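Local structure of MAGE domain-containing protein (Xenopus laevis, 7DG2) at residues V17-I22 against R37-E42; E67-K72 against W173-F178; L145-F150 against L156-V161; F189-K192 against D197-S200. The protein forms, as the MAGE-family Nse3 component, a complex with Nse1 and Nse4 within the DNA-binding Smc5/6 machinery, where the Nse1-Nse3 dimer shapes Nse4. All blocks are in the same frame, centred on the assembly; numbering follows the deposited sequence.

Contact 1 of 4, residues V17-I22 against R37-E42; sequences VQYLLI and RSVIKE
Val39 sets its CG2 methyl over one face of the Tyr19 ring, 3.7 Å from the ring centroid and 24° off the ring normal, a CH-pi contact. The methyl is displaced from the middle of the ring toward the CG-CD1 side, where Tyr19 CD1 is 3.5 Å from Val39 CG2. The ring reaches across because Tyr19 CG is anti to its own backbone N (chi1 -179°), which extends the side chain from helix 6-23 toward helix 32-40. At the far end, one water lies in the ring plane at the edge, 2.6 Å from Tyr19 OH and 3.2 Å from Ser38 OG, and so joins the two hydroxyls. Ser38 CB approaches the phenol obliquely, 4.3 Å from Tyr19 OH. The two helices belong to the first winged-helix (helix-turn-helix) unit of the MAGE homology domain; helix 47-62 packs against both, through Val17 on Ala54 and Ile40 on Ile50. With an alanine in place of Tyr19, the Val39 methyl would probably lose the aromatic surface it rests on and the bridging water one of its two hydroxyl partners. Asp34, Ile35 and Ile30 of the same chain also touch Tyr19, and Met90 of the Nse1 chain packs on it. One turn earlier on the tyrosine's own helix, Glu15 and Val16 also touch Val39, and Val39 O accepts a hydrogen bond from Lys12 NZ. Helix 32-40 stops one residue past the valine; Lys41, the next residue, leaves helical geometry with a positive phi.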
loop_
_atom_site.group_PDB
_atom_site.type_symbol
_atom_site.label_atom_id
_atom_site.label_comp_id
_atom_site.label_asym_id
_atom_site.label_seq_id
_atom_site.Cartn_x
_atom_site.Cartn_y
_atom_site.Cartn_z
ATOM N N VAL B 17 10.028 -9.434 -11.761
ATOM C CA VAL B 17 8.893 -8.530 -11.564
ATOM C C VAL B 17 8.445 -8.570 -10.110
ATOM O O VAL B 17 8.230 -7.530 -9.481
ATOM C CB VAL B 17 7.737 -8.882 -12.518
ATOM C CG1 VAL B 17 6.488 -8.043 -12.198
ATOM C CG2 VAL B 17 8.169 -8.679 -13.965
ATOM N N GLN B 18 8.315 -9.774 -9.551
ATOM C CA GLN B 18 7.918 -9.882 -8.146
ATOM C C GLN B 18 8.907 -9.157 -7.247
ATOM O O GLN B 18 8.511 -8.452 -6.311
ATOM C CB GLN B 18 7.836 -11.343 -7.717
ATOM C CG GLN B 18 6.730 -12.143 -8.333
ATOM C CD GLN B 18 6.721 -13.548 -7.772
ATOM O OE1 GLN B 18 7.261 -14.475 -8.386
ATOM N NE2 GLN B 18 6.133 -13.712 -6.577
ATOM N N TYR B 19 10.201 -9.346 -7.509
ATOM C CA TYR B 19 11.233 -8.721 -6.695
ATOM C C TYR B 19 11.151 -7.205 -6.786
ATOM O O TYR B 19 11.255 -6.508 -5.771
ATOM C CB TYR B 19 12.596 -9.232 -7.175
ATOM C CG TYR B 19 13.800 -8.730 -6.436
ATOM C CD1 TYR B 19 14.230 -9.357 -5.277
ATOM C CD2 TYR B 19 14.549 -7.673 -6.927
ATOM C CE1 TYR B 19 15.363 -8.930 -4.626
ATOM C CE2 TYR B 19 15.672 -7.235 -6.271
ATOM C CZ TYR B 19 16.074 -7.861 -5.122
ATOM O OH TYR B 19 17.202 -7.435 -4.454
ATOM N N LEU B 20 10.954 -6.671 -7.999
ATOM C CA LEU B 20 10.856 -5.218 -8.143
ATOM C C LEU B 20 9.680 -4.651 -7.347
ATOM O O LEU B 20 9.809 -3.621 -6.667
ATOM C CB LEU B 20 10.733 -4.864 -9.628
ATOM C CG LEU B 20 12.070 -5.036 -10.354
ATOM C CD1 LEU B 20 11.847 -5.002 -11.853
ATOM C CD2 LEU B 20 13.042 -3.928 -9.936
ATOM N N LEU B 21 8.519 -5.303 -7.423
ATOM C CA LEU B 21 7.366 -4.839 -6.655
ATOM C C LEU B 21 7.642 -4.892 -5.158
ATOM O O LEU B 21 7.379 -3.927 -4.425
ATOM C CB LEU B 21 6.144 -5.692 -6.998
ATOM C CG LEU B 21 5.650 -5.554 -8.428
ATOM C CD1 LEU B 21 4.536 -6.590 -8.668
ATOM C CD2 LEU B 21 5.126 -4.136 -8.658
ATOM N N ILE B 22 8.202 -6.007 -4.690
ATOM C CA ILE B 22 8.378 -6.178 -3.252
ATOM C C ILE B 22 9.454 -5.240 -2.727
ATOM O O ILE B 22 9.305 -4.635 -1.656
ATOM C CB ILE B 22 8.672 -7.655 -2.940
ATOM C CG1 ILE B 22 7.381 -8.451 -3.197
ATOM C CG2 ILE B 22 9.210 -7.787 -1.509
ATOM C CD1 ILE B 22 7.559 -9.949 -3.321
ATOM N N ARG B 37 22.176 -10.528 -8.833
ATOM C CA ARG B 37 22.772 -11.484 -7.897
ATOM C C ARG B 37 21.712 -12.309 -7.181
ATOM O O ARG B 37 21.821 -13.539 -7.099
ATOM C CB ARG B 37 23.643 -10.730 -6.884
ATOM C CG ARG B 37 24.093 -11.526 -5.658
ATOM C CD ARG B 37 25.136 -10.704 -4.900
ATOM N NE ARG B 37 24.721 -10.179 -3.598
ATOM C CZ ARG B 37 23.715 -9.330 -3.373
ATOM N NH1 ARG B 37 23.475 -8.916 -2.135
ATOM N NH2 ARG B 37 22.923 -8.908 -4.350
ATOM N N SER B 38 20.670 -11.654 -6.672
ATOM C CA SER B 38 19.698 -12.315 -5.809
ATOM C C SER B 38 18.608 -13.039 -6.566
ATOM O O SER B 38 18.020 -13.982 -6.026
ATOM C CB SER B 38 19.046 -11.303 -4.862
ATOM O OG SER B 38 20.000 -10.798 -3.941
ATOM N N VAL B 39 18.269 -12.602 -7.779
ATOM C CA VAL B 39 17.192 -13.211 -8.543
ATOM C C VAL B 39 17.707 -13.917 -9.797
ATOM O O VAL B 39 17.354 -15.069 -10.058
ATOM C CB VAL B 39 16.114 -12.161 -8.900
ATOM C CG1 VAL B 39 14.937 -12.831 -9.568
ATOM C CG2 VAL B 39 15.676 -11.435 -7.646
ATOM N N ILE B 40 18.487 -13.219 -10.625
ATOM C CA ILE B 40 18.778 -13.778 -11.944
ATOM C C ILE B 40 19.777 -14.927 -11.847
ATOM O O ILE B 40 19.675 -15.910 -12.597
ATOM C CB ILE B 40 19.233 -12.644 -12.884
ATOM C CG1 ILE B 40 18.028 -11.697 -13.077
ATOM C CG2 ILE B 40 19.712 -13.196 -14.228
ATOM C CD1 ILE B 40 18.248 -10.563 -14.072
ATOM N N LYS B 41 20.719 -14.844 -10.907
ATOM C CA LYS B 41 21.582 -15.960 -10.531
ATOM C C LYS B 41 22.296 -16.556 -11.742
ATOM O O LYS B 41 23.051 -15.848 -12.416
ATOM C CB LYS B 41 20.768 -17.009 -9.772
ATOM C CG LYS B 41 20.307 -16.527 -8.394
ATOM C CD LYS B 41 19.209 -17.439 -7.839
ATOM C CE LYS B 41 18.896 -17.113 -6.393
ATOM N NZ LYS B 41 17.901 -18.077 -5.839
ATOM N N GLU B 42 22.078 -17.843 -12.038
ATOM C CA GLU B 42 22.872 -18.469 -13.096
ATOM C C GLU B 42 22.445 -18.056 -14.504
ATOM O O GLU B 42 23.059 -18.511 -15.478
ATOM C CB GLU B 42 22.827 -19.996 -12.954
ATOM C CG GLU B 42 21.510 -20.633 -13.358
ATOM C CD GLU B 42 20.521 -20.785 -12.208
ATOM O OE1 GLU B 42 20.503 -19.935 -11.290
ATOM O OE2 GLU B 42 19.743 -21.760 -12.237
HETATM O O HOH W 1 18.067 -8.751 -2.350
#

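Contact 2 of 4, residues E67-K72 against W173-F178; sequences EEIDTK and WGQRAF
Ile69 and Gln175 form the close-packed part of this contact, their side chains crossing at about a right angle with Ile69 CB 3.8 Å from Gln175 CB. Ile69 CD1 reaches along the start of the glutamine, 4.0 Å from Gln175 CB. This follows from a first torsion of 65°, which sets Ile69 CG1 between the backbone N and the carbonyl carbon. The carbonyl of Ile69 lies against the amide, its oxygen 3.1 Å from Gln175 CD; Gln175 NE2 is equally near that oxygen, but at an angle too poor for a hydrogen bond. Here strand 64-70 turns a corner at Ile69, in the wing of the N-terminal winged-helix unit, and meets the first turn of helix 175-180 in the C-terminal half of the MAGE homology domain, with Gly174 as N-cap. Pro29 and Ile75 also pack on Ile69, which is buried. The outer side is polar and looser. Beyond CG the Gln175 chain is extended, and its NE2 donates to Asp70 OD2 at 3.2 Å with an N-H...O angle of 158°. The donor comes to the anti side of the carboxylate, a little out of its plane, and the amide and carboxylate planes stand 76° apart. The other oxygen, OD1, accepts from the backbone N of Ser73 and, weakly, from that of Lys72, which fixes the carboxylate within its own turn. Arg176 only brushes the isoleucine, its backbone N 4.5 Å from Ile69 CD1, while its guanidinium group pairs with Glu180 and NE donates to Gln153 O.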
loop_
_atom_site.group_PDB
_atom_site.type_symbol
_atom_site.label_atom_id
_atom_site.label_comp_id
_atom_site.label_asym_id
_atom_site.label_seq_id
_atom_site.Cartn_x
_atom_site.Cartn_y
_atom_site.Cartn_z
ATOM N N GLU B 67 13.030 3.352 -13.936
ATOM C CA GLU B 67 13.914 4.480 -14.212
ATOM C C GLU B 67 15.197 4.359 -13.396
ATOM O O GLU B 67 15.162 4.041 -12.208
ATOM C CB GLU B 67 13.234 5.825 -13.915
ATOM C CG GLU B 67 11.957 6.088 -14.746
ATOM C CD GLU B 67 11.584 7.566 -14.800
ATOM O OE1 GLU B 67 12.476 8.410 -15.047
ATOM O OE2 GLU B 67 10.398 7.887 -14.598
ATOM N N GLU B 68 16.331 4.636 -14.032
ATOM C CA GLU B 68 17.613 4.641 -13.337
ATOM C C GLU B 68 17.827 6.029 -12.746
ATOM O O GLU B 68 17.782 7.025 -13.475
ATOM C CB GLU B 68 18.736 4.274 -14.312
ATOM C CG GLU B 68 20.095 4.076 -13.681
ATOM C CD GLU B 68 21.143 3.640 -14.695
ATOM O OE1 GLU B 68 21.370 4.384 -15.679
ATOM O OE2 GLU B 68 21.728 2.551 -14.515
ATOM N N ILE B 69 18.046 6.109 -11.431
ATOM C CA ILE B 69 18.241 7.413 -10.798
ATOM C C ILE B 69 19.698 7.695 -10.460
ATOM O O ILE B 69 20.029 8.845 -10.127
ATOM C CB ILE B 69 17.380 7.573 -9.531
ATOM C CG1 ILE B 69 17.811 6.579 -8.456
ATOM C CG2 ILE B 69 15.898 7.424 -9.888
ATOM C CD1 ILE B 69 17.182 6.844 -7.117
ATOM N N ASP B 70 20.568 6.695 -10.511
ATOM C CA ASP B 70 22.007 6.902 -10.390
ATOM C C ASP B 70 22.683 6.091 -11.482
ATOM O O ASP B 70 22.584 4.858 -11.487
ATOM C CB ASP B 70 22.517 6.498 -9.003
ATOM C CG ASP B 70 23.997 6.817 -8.807
ATOM O OD1 ASP B 70 24.843 6.140 -9.424
ATOM O OD2 ASP B 70 24.307 7.771 -8.060
ATOM N N THR B 71 23.346 6.785 -12.418
ATOM C CA THR B 71 23.966 6.098 -13.551
ATOM C C THR B 71 25.229 5.350 -13.143
ATOM O O THR B 71 25.598 4.366 -13.792
ATOM C CB THR B 71 24.299 7.085 -14.678
ATOM O OG1 THR B 71 25.719 7.248 -14.761
ATOM C CG2 THR B 71 23.673 8.437 -14.438
ATOM N N LYS B 72 25.906 5.790 -12.083
ATOM C CA LYS B 72 27.163 5.160 -11.694
ATOM C C LYS B 72 26.934 3.864 -10.920
ATOM O O LYS B 72 27.636 2.872 -11.148
ATOM C CB LYS B 72 28.006 6.137 -10.869
ATOM C CG LYS B 72 29.226 5.507 -10.209
ATOM C CD LYS B 72 30.096 6.545 -9.507
ATOM C CE LYS B 72 31.324 5.896 -8.877
ATOM N NZ LYS B 72 32.280 6.908 -8.357
ATOM N N TRP B 173 17.132 18.694 -3.325
ATOM C CA TRP B 173 16.322 17.614 -3.883
ATOM C C TRP B 173 17.180 16.378 -4.117
ATOM O O TRP B 173 18.318 16.475 -4.594
ATOM C CB TRP B 173 15.703 18.016 -5.222
ATOM C CG TRP B 173 14.569 18.980 -5.185
ATOM C CD1 TRP B 173 14.285 19.897 -4.219
ATOM C CD2 TRP B 173 13.570 19.133 -6.200
ATOM N NE1 TRP B 173 13.155 20.616 -4.570
ATOM C CE2 TRP B 173 12.699 20.159 -5.781
ATOM C CE3 TRP B 173 13.324 18.492 -7.421
ATOM C CZ2 TRP B 173 11.593 20.559 -6.537
ATOM C CZ3 TRP B 173 12.220 18.893 -8.176
ATOM C CH2 TRP B 173 11.374 19.921 -7.730
ATOM N N GLY B 174 16.607 15.196 -3.811
ATOM C CA GLY B 174 17.226 13.937 -4.164
ATOM C C GLY B 174 16.832 13.442 -5.557
ATOM O O GLY B 174 15.931 13.976 -6.202
ATOM N N GLN B 175 17.526 12.382 -5.990
ATOM C CA GLN B 175 17.320 11.829 -7.323
ATOM C C GLN B 175 15.884 11.360 -7.531
ATOM O O GLN B 175 15.345 11.469 -8.640
ATOM C CB GLN B 175 18.299 10.673 -7.549
ATOM C CG GLN B 175 19.787 11.081 -7.613
ATOM C CD GLN B 175 20.734 9.929 -7.258
ATOM O OE1 GLN B 175 20.406 9.065 -6.435
ATOM N NE2 GLN B 175 21.917 9.917 -7.878
ATOM N N ARG B 176 15.243 10.832 -6.487
ATOM C CA ARG B 176 13.860 10.387 -6.668
ATOM C C ARG B 176 12.921 11.564 -6.927
ATOM O O ARG B 176 11.986 11.445 -7.727
ATOM C CB ARG B 176 13.393 9.572 -5.461
ATOM C CG ARG B 176 11.949 9.086 -5.621
ATOM C CD ARG B 176 11.462 8.308 -4.409
ATOM N NE ARG B 176 12.053 6.983 -4.269
ATOM C CZ ARG B 176 11.642 5.887 -4.904
ATOM N NH1 ARG B 176 10.632 5.941 -5.760
ATOM N NH2 ARG B 176 12.253 4.729 -4.674
ATOM N N ALA B 177 13.155 12.715 -6.274
ATOM C CA ALA B 177 12.318 13.886 -6.524
ATOM C C ALA B 177 12.416 14.330 -7.977
ATOM O O ALA B 177 11.406 14.689 -8.595
ATOM C CB ALA B 177 12.713 15.038 -5.595
ATOM N N PHE B 178 13.622 14.321 -8.544
ATOM C CA PHE B 178 13.742 14.763 -9.928
ATOM C C PHE B 178 13.058 13.822 -10.903
ATOM O O PHE B 178 12.702 14.257 -12.004
ATOM C CB PHE B 178 15.212 14.927 -10.317
ATOM C CG PHE B 178 15.822 16.196 -9.805
ATOM C CD1 PHE B 178 15.448 17.418 -10.348
ATOM C CD2 PHE B 178 16.748 16.171 -8.780
ATOM C CE1 PHE B 178 15.999 18.600 -9.876
ATOM C CE2 PHE B 178 17.301 17.342 -8.308
ATOM C CZ PHE B 178 16.925 18.559 -8.855
#

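Contact 3 of 4, residues L145-F150 against L156-V161; sequences LVTEEF and LEYNKV
Leu156 faces helix 142-152 with its CD1 methyl, which lies 3.9 Å from Phe150 CB and also touches Val146 CG1. The leucine and phenylalanine run side by side in the same direction, and CD1 approaches the Phe150 ring obliquely. The same methyl sits against Val146 O, a buried carbonyl oxygen with no hydrogen-bond partner in the model. A weak bond from Leu156 N to Phe150 O, 3.3 Å long, ties the start of the strand to the helix backbone. Glu157 turns to the other side of the strand, and its OE1 accepts from Asn159 ND2 at 3.0 Å. Tyr158 faces the helix again: with CG anti to the backbone N (chi1 -174°), its ring lies alongside Thr147. Thr147 CB stands over one ring face, 4.1 Å from the centroid and 15° off the normal, and CG2 comes 3.8 Å from Tyr158 CZ. Thr147 OG1 bonds within the helix to Lys143 O. Beyond the ring, Tyr158 OH is hydrogen-bonded to Glu118 OE1. A leucine in place of Tyr158 would probably leave Glu118 without its phenol partner and Thr147 without a flat surface to lie on. Strand 156-160 is an outer strand of the three-stranded antiparallel sheet in the second winged-helix unit of the MAGE homology domain, paired with strand 169-173, whose Tyr169 stacks on Tyr158; helix 94-111 packs against Leu156 through Leu106 and against Phe150 through Leu102.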
loop_
_atom_site.group_PDB
_atom_site.type_symbol
_atom_site.label_atom_id
_atom_site.label_comp_id
_atom_site.label_asym_id
_atom_site.label_seq_id
_atom_site.Cartn_x
_atom_site.Cartn_y
_atom_site.Cartn_z
ATOM N N LEU B 145 11.850 11.192 10.069
ATOM C CA LEU B 145 11.153 11.169 8.784
ATOM C C LEU B 145 11.878 12.024 7.755
ATOM O O LEU B 145 12.101 11.589 6.617
ATOM C CB LEU B 145 9.709 11.650 8.959
ATOM C CG LEU B 145 8.893 11.799 7.670
ATOM C CD1 LEU B 145 8.789 10.454 6.971
ATOM C CD2 LEU B 145 7.506 12.364 7.969
ATOM N N VAL B 146 12.271 13.241 8.144
ATOM C CA VAL B 146 12.836 14.193 7.188
ATOM C C VAL B 146 14.310 13.915 6.904
ATOM O O VAL B 146 14.746 13.978 5.748
ATOM C CB VAL B 146 12.613 15.633 7.685
ATOM C CG1 VAL B 146 13.334 16.612 6.783
ATOM C CG2 VAL B 146 11.110 15.953 7.734
ATOM N N THR B 147 15.114 13.619 7.935
ATOM C CA THR B 147 16.555 13.482 7.740
ATOM C C THR B 147 17.004 12.055 7.454
ATOM O O THR B 147 18.151 11.859 7.035
ATOM C CB THR B 147 17.332 13.997 8.968
ATOM O OG1 THR B 147 17.103 13.132 10.091
ATOM C CG2 THR B 147 16.897 15.405 9.313
ATOM N N GLU B 148 16.148 11.057 7.665
ATOM C CA GLU B 148 16.522 9.670 7.411
ATOM C C GLU B 148 15.612 9.025 6.375
ATOM O O GLU B 148 16.095 8.618 5.315
ATOM C CB GLU B 148 16.518 8.864 8.728
ATOM C CG GLU B 148 17.492 9.412 9.780
ATOM C CD GLU B 148 17.554 8.569 11.050
ATOM O OE1 GLU B 148 17.226 7.362 11.001
ATOM O OE2 GLU B 148 17.933 9.121 12.102
ATOM N N GLU B 149 14.306 8.954 6.633
ATOM C CA GLU B 149 13.407 8.237 5.729
ATOM C C GLU B 149 13.382 8.879 4.347
ATOM O O GLU B 149 13.602 8.200 3.335
ATOM C CB GLU B 149 11.999 8.180 6.320
ATOM C CG GLU B 149 10.976 7.476 5.418
ATOM C CD GLU B 149 9.672 7.163 6.144
ATOM O OE1 GLU B 149 8.600 7.129 5.497
ATOM O OE2 GLU B 149 9.723 6.961 7.375
ATOM N N PHE B 150 13.112 10.187 4.280
ATOM C CA PHE B 150 13.109 10.870 2.984
ATOM C C PHE B 150 14.469 10.791 2.303
ATOM O O PHE B 150 14.549 10.798 1.072
ATOM C CB PHE B 150 12.706 12.338 3.140
ATOM C CG PHE B 150 11.246 12.566 3.442
ATOM C CD1 PHE B 150 10.291 11.579 3.215
ATOM C CD2 PHE B 150 10.828 13.800 3.923
ATOM C CE1 PHE B 150 8.949 11.825 3.475
ATOM C CE2 PHE B 150 9.492 14.051 4.199
ATOM C CZ PHE B 150 8.547 13.062 3.966
ATOM N N LEU B 156 15.296 13.445 -0.773
ATOM C CA LEU B 156 16.106 14.577 -0.361
ATOM C C LEU B 156 17.559 14.147 -0.225
ATOM O O LEU B 156 17.856 12.980 0.042
ATOM C CB LEU B 156 15.627 15.141 0.978
ATOM C CG LEU B 156 14.191 15.670 1.075
ATOM C CD1 LEU B 156 13.840 15.996 2.517
ATOM C CD2 LEU B 156 13.997 16.878 0.175
ATOM N N GLU B 157 18.454 15.110 -0.411
ATOM C CA GLU B 157 19.846 15.008 0.011
ATOM C C GLU B 157 20.029 15.794 1.303
ATOM O O GLU B 157 19.427 16.856 1.483
ATOM C CB GLU B 157 20.791 15.564 -1.050
ATOM C CG GLU B 157 20.990 14.704 -2.268
ATOM C CD GLU B 157 22.016 15.311 -3.203
ATOM O OE1 GLU B 157 22.590 16.366 -2.843
ATOM O OE2 GLU B 157 22.247 14.742 -4.292
ATOM N N TYR B 158 20.884 15.277 2.186
ATOM C CA TYR B 158 21.108 15.827 3.523
ATOM C C TYR B 158 22.621 15.900 3.681
ATOM O O TYR B 158 23.252 14.892 4.007
ATOM C CB TYR B 158 20.470 14.941 4.590
ATOM C CG TYR B 158 20.514 15.457 6.011
ATOM C CD1 TYR B 158 19.964 16.684 6.340
ATOM C CD2 TYR B 158 21.083 14.696 7.034
ATOM C CE1 TYR B 158 19.972 17.149 7.647
ATOM C CE2 TYR B 158 21.099 15.155 8.345
ATOM C CZ TYR B 158 20.546 16.384 8.646
ATOM O OH TYR B 158 20.552 16.861 9.940
ATOM N N ASN B 159 23.194 17.075 3.423
ATOM C CA ASN B 159 24.631 17.219 3.220
ATOM C C ASN B 159 25.243 18.153 4.253
ATOM O O ASN B 159 24.664 19.189 4.587
ATOM C CB ASN B 159 24.926 17.756 1.817
ATOM C CG ASN B 159 24.361 16.869 0.720
ATOM O OD1 ASN B 159 24.386 15.643 0.830
ATOM N ND2 ASN B 159 23.848 17.488 -0.347
ATOM N N LYS B 160 26.426 17.786 4.750
ATOM C CA LYS B 160 27.155 18.680 5.639
ATOM C C LYS B 160 27.557 19.942 4.892
ATOM O O LYS B 160 28.025 19.884 3.751
ATOM C CB LYS B 160 28.399 17.984 6.198
ATOM C CG LYS B 160 28.108 16.939 7.250
ATOM C CD LYS B 160 29.359 16.149 7.607
ATOM C CE LYS B 160 29.052 15.079 8.639
ATOM N NZ LYS B 160 30.264 14.293 8.989
ATOM N N VAL B 161 27.350 21.090 5.527
ATOM C CA VAL B 161 27.790 22.347 4.930
ATOM C C VAL B 161 29.309 22.381 5.040
ATOM O O VAL B 161 29.848 22.296 6.153
ATOM C CB VAL B 161 27.137 23.561 5.605
ATOM C CG1 VAL B 161 27.620 24.840 4.945
ATOM C CG2 VAL B 161 25.614 23.470 5.518
#

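Contact 4 of 4, residues F189-K192 against D197-S200; sequences FVSK and DPKS
Ser191 OG rests against Pro198 in the short connection between helix 183-193 and helix 202-209, which contains the 3-10 segment 198-200. With a first torsion of -58°, OG is anti to the carbonyl carbon and beside the serine's own backbone N. That conformation turns the hydroxyl back along the helix, where it bonds to Leu187 O, so this buried polar atom is satisfied inside its own helix. Its approach to the loop is therefore packing alone: OG lies 3.3 Å from Pro198 CA, and the nearby Pro198 N carries no hydrogen to share. The proline ring, puckered C-gamma exo, lies alongside the serine with CG 3.9 Å from Ser191 OG and CD 4.0 Å from Ser191 CB. Asp197 directs its CB away from the helix and meets the serine through its backbone, Asp197 C being 3.7 Å from Ser191 OG. Tyr205 of helix 202-209 also packs on Pro198. The other residues of this helical turn face different neighbours: Phe189 meets Tyr61 of the Nse4 chain edge-to-face, and Lys192 forms a salt bridge with Glu57 of that chain. The 3-10 turn is closed by Ser200, whose chi1 of -51° brings its hydroxyl back to the turn. Asp197 O thereby accepts two bonds, both 2.8 Å long, from Ser200 N and from Ser200 OG, the latter 18° out of the carbonyl plane.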
loop_
_atom_site.group_PDB
_atom_site.type_symbol
_atom_site.label_atom_id
_atom_site.label_comp_id
_atom_site.label_asym_id
_atom_site.label_seq_id
_atom_site.Cartn_x
_atom_site.Cartn_y
_atom_site.Cartn_z
ATOM N N PHE B 189 2.466 23.931 -7.907
ATOM C CA PHE B 189 1.886 23.713 -6.591
ATOM C C PHE B 189 2.019 24.956 -5.721
ATOM O O PHE B 189 1.045 25.407 -5.111
ATOM C CB PHE B 189 2.567 22.514 -5.922
ATOM C CG PHE B 189 2.202 22.340 -4.481
ATOM C CD1 PHE B 189 1.076 21.612 -4.123
ATOM C CD2 PHE B 189 2.988 22.897 -3.478
ATOM C CE1 PHE B 189 0.738 21.447 -2.787
ATOM C CE2 PHE B 189 2.652 22.742 -2.149
ATOM C CZ PHE B 189 1.525 22.014 -1.803
ATOM N N VAL B 190 3.229 25.513 -5.648
ATOM C CA VAL B 190 3.455 26.708 -4.834
ATOM C C VAL B 190 2.535 27.835 -5.290
ATOM O O VAL B 190 1.874 28.496 -4.473
ATOM C CB VAL B 190 4.937 27.113 -4.906
ATOM C CG1 VAL B 190 5.167 28.449 -4.206
ATOM C CG2 VAL B 190 5.797 26.024 -4.283
ATOM N N SER B 191 2.448 28.037 -6.608
ATOM C CA SER B 191 1.578 29.076 -7.162
ATOM C C SER B 191 0.123 28.843 -6.786
ATOM O O SER B 191 -0.583 29.784 -6.406
ATOM C CB SER B 191 1.728 29.130 -8.683
ATOM O OG SER B 191 3.074 29.378 -9.032
ATOM N N LYS B 192 -0.348 27.598 -6.893
ATOM C CA LYS B 192 -1.732 27.290 -6.537
ATOM C C LYS B 192 -2.019 27.598 -5.070
ATOM O O LYS B 192 -3.050 28.198 -4.738
ATOM C CB LYS B 192 -2.033 25.823 -6.847
ATOM C CG LYS B 192 -3.493 25.436 -6.613
ATOM C CD LYS B 192 -3.789 24.060 -7.189
ATOM C CE LYS B 192 -5.258 23.709 -7.051
ATOM N NZ LYS B 192 -5.549 22.408 -7.710
ATOM N N ASP B 197 0.003 32.923 -10.279
ATOM C CA ASP B 197 0.328 32.218 -11.515
ATOM C C ASP B 197 1.805 31.856 -11.513
ATOM O O ASP B 197 2.620 32.607 -10.971
ATOM C CB ASP B 197 0.005 33.077 -12.747
ATOM C CG ASP B 197 -1.499 33.258 -12.971
ATOM O OD1 ASP B 197 -2.218 32.249 -13.167
ATOM O OD2 ASP B 197 -1.976 34.415 -12.954
ATOM N N PRO B 198 2.185 30.705 -12.078
ATOM C CA PRO B 198 3.612 30.341 -12.102
ATOM C C PRO B 198 4.515 31.432 -12.665
ATOM O O PRO B 198 5.637 31.610 -12.173
ATOM C CB PRO B 198 3.629 29.078 -12.973
ATOM C CG PRO B 198 2.272 28.473 -12.761
ATOM C CD PRO B 198 1.322 29.632 -12.607
ATOM N N LYS B 199 4.051 32.181 -13.671
ATOM C CA LYS B 199 4.883 33.239 -14.241
ATOM C C LYS B 199 5.058 34.425 -13.303
ATOM O O LYS B 199 5.912 35.274 -13.581
ATOM C CB LYS B 199 4.313 33.716 -15.580
ATOM C CG LYS B 199 4.444 32.698 -16.698
ATOM C CD LYS B 199 4.457 33.353 -18.078
ATOM C CE LYS B 199 5.876 33.771 -18.479
ATOM N NZ LYS B 199 5.947 34.302 -19.875
ATOM N N SER B 200 4.285 34.507 -12.212
ATOM C CA SER B 200 4.547 35.523 -11.191
ATOM C C SER B 200 5.965 35.407 -10.647
ATOM O O SER B 200 6.591 36.417 -10.304
ATOM C CB SER B 200 3.552 35.396 -10.030
ATOM O OG SER B 200 2.213 35.362 -10.483
#

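In the fold
Contacts 1 and 3 are buried and mainly apolar, each with an aliphatic group over a tyrosine face, but contact 1 joins two helices and contact 3 a helix to an edge strand. Contacts 2 and 4 are partly buried. Contact 2 alone has a side-chain hydrogen bond directly between its segments, where the two halves of the MAGE homology domain meet. It touches contact 3 through Trp173 and Gly174 against Glu157, and contact 3 lies within the chain loop that it closes. Contact 4, a local helix-to-loop packing, lies across the chain's centre from contact 1, their centres about 42 Å apart. Nse4 reaches residues of contacts 1, 2 and 4, whereas no other chain touches contact 3.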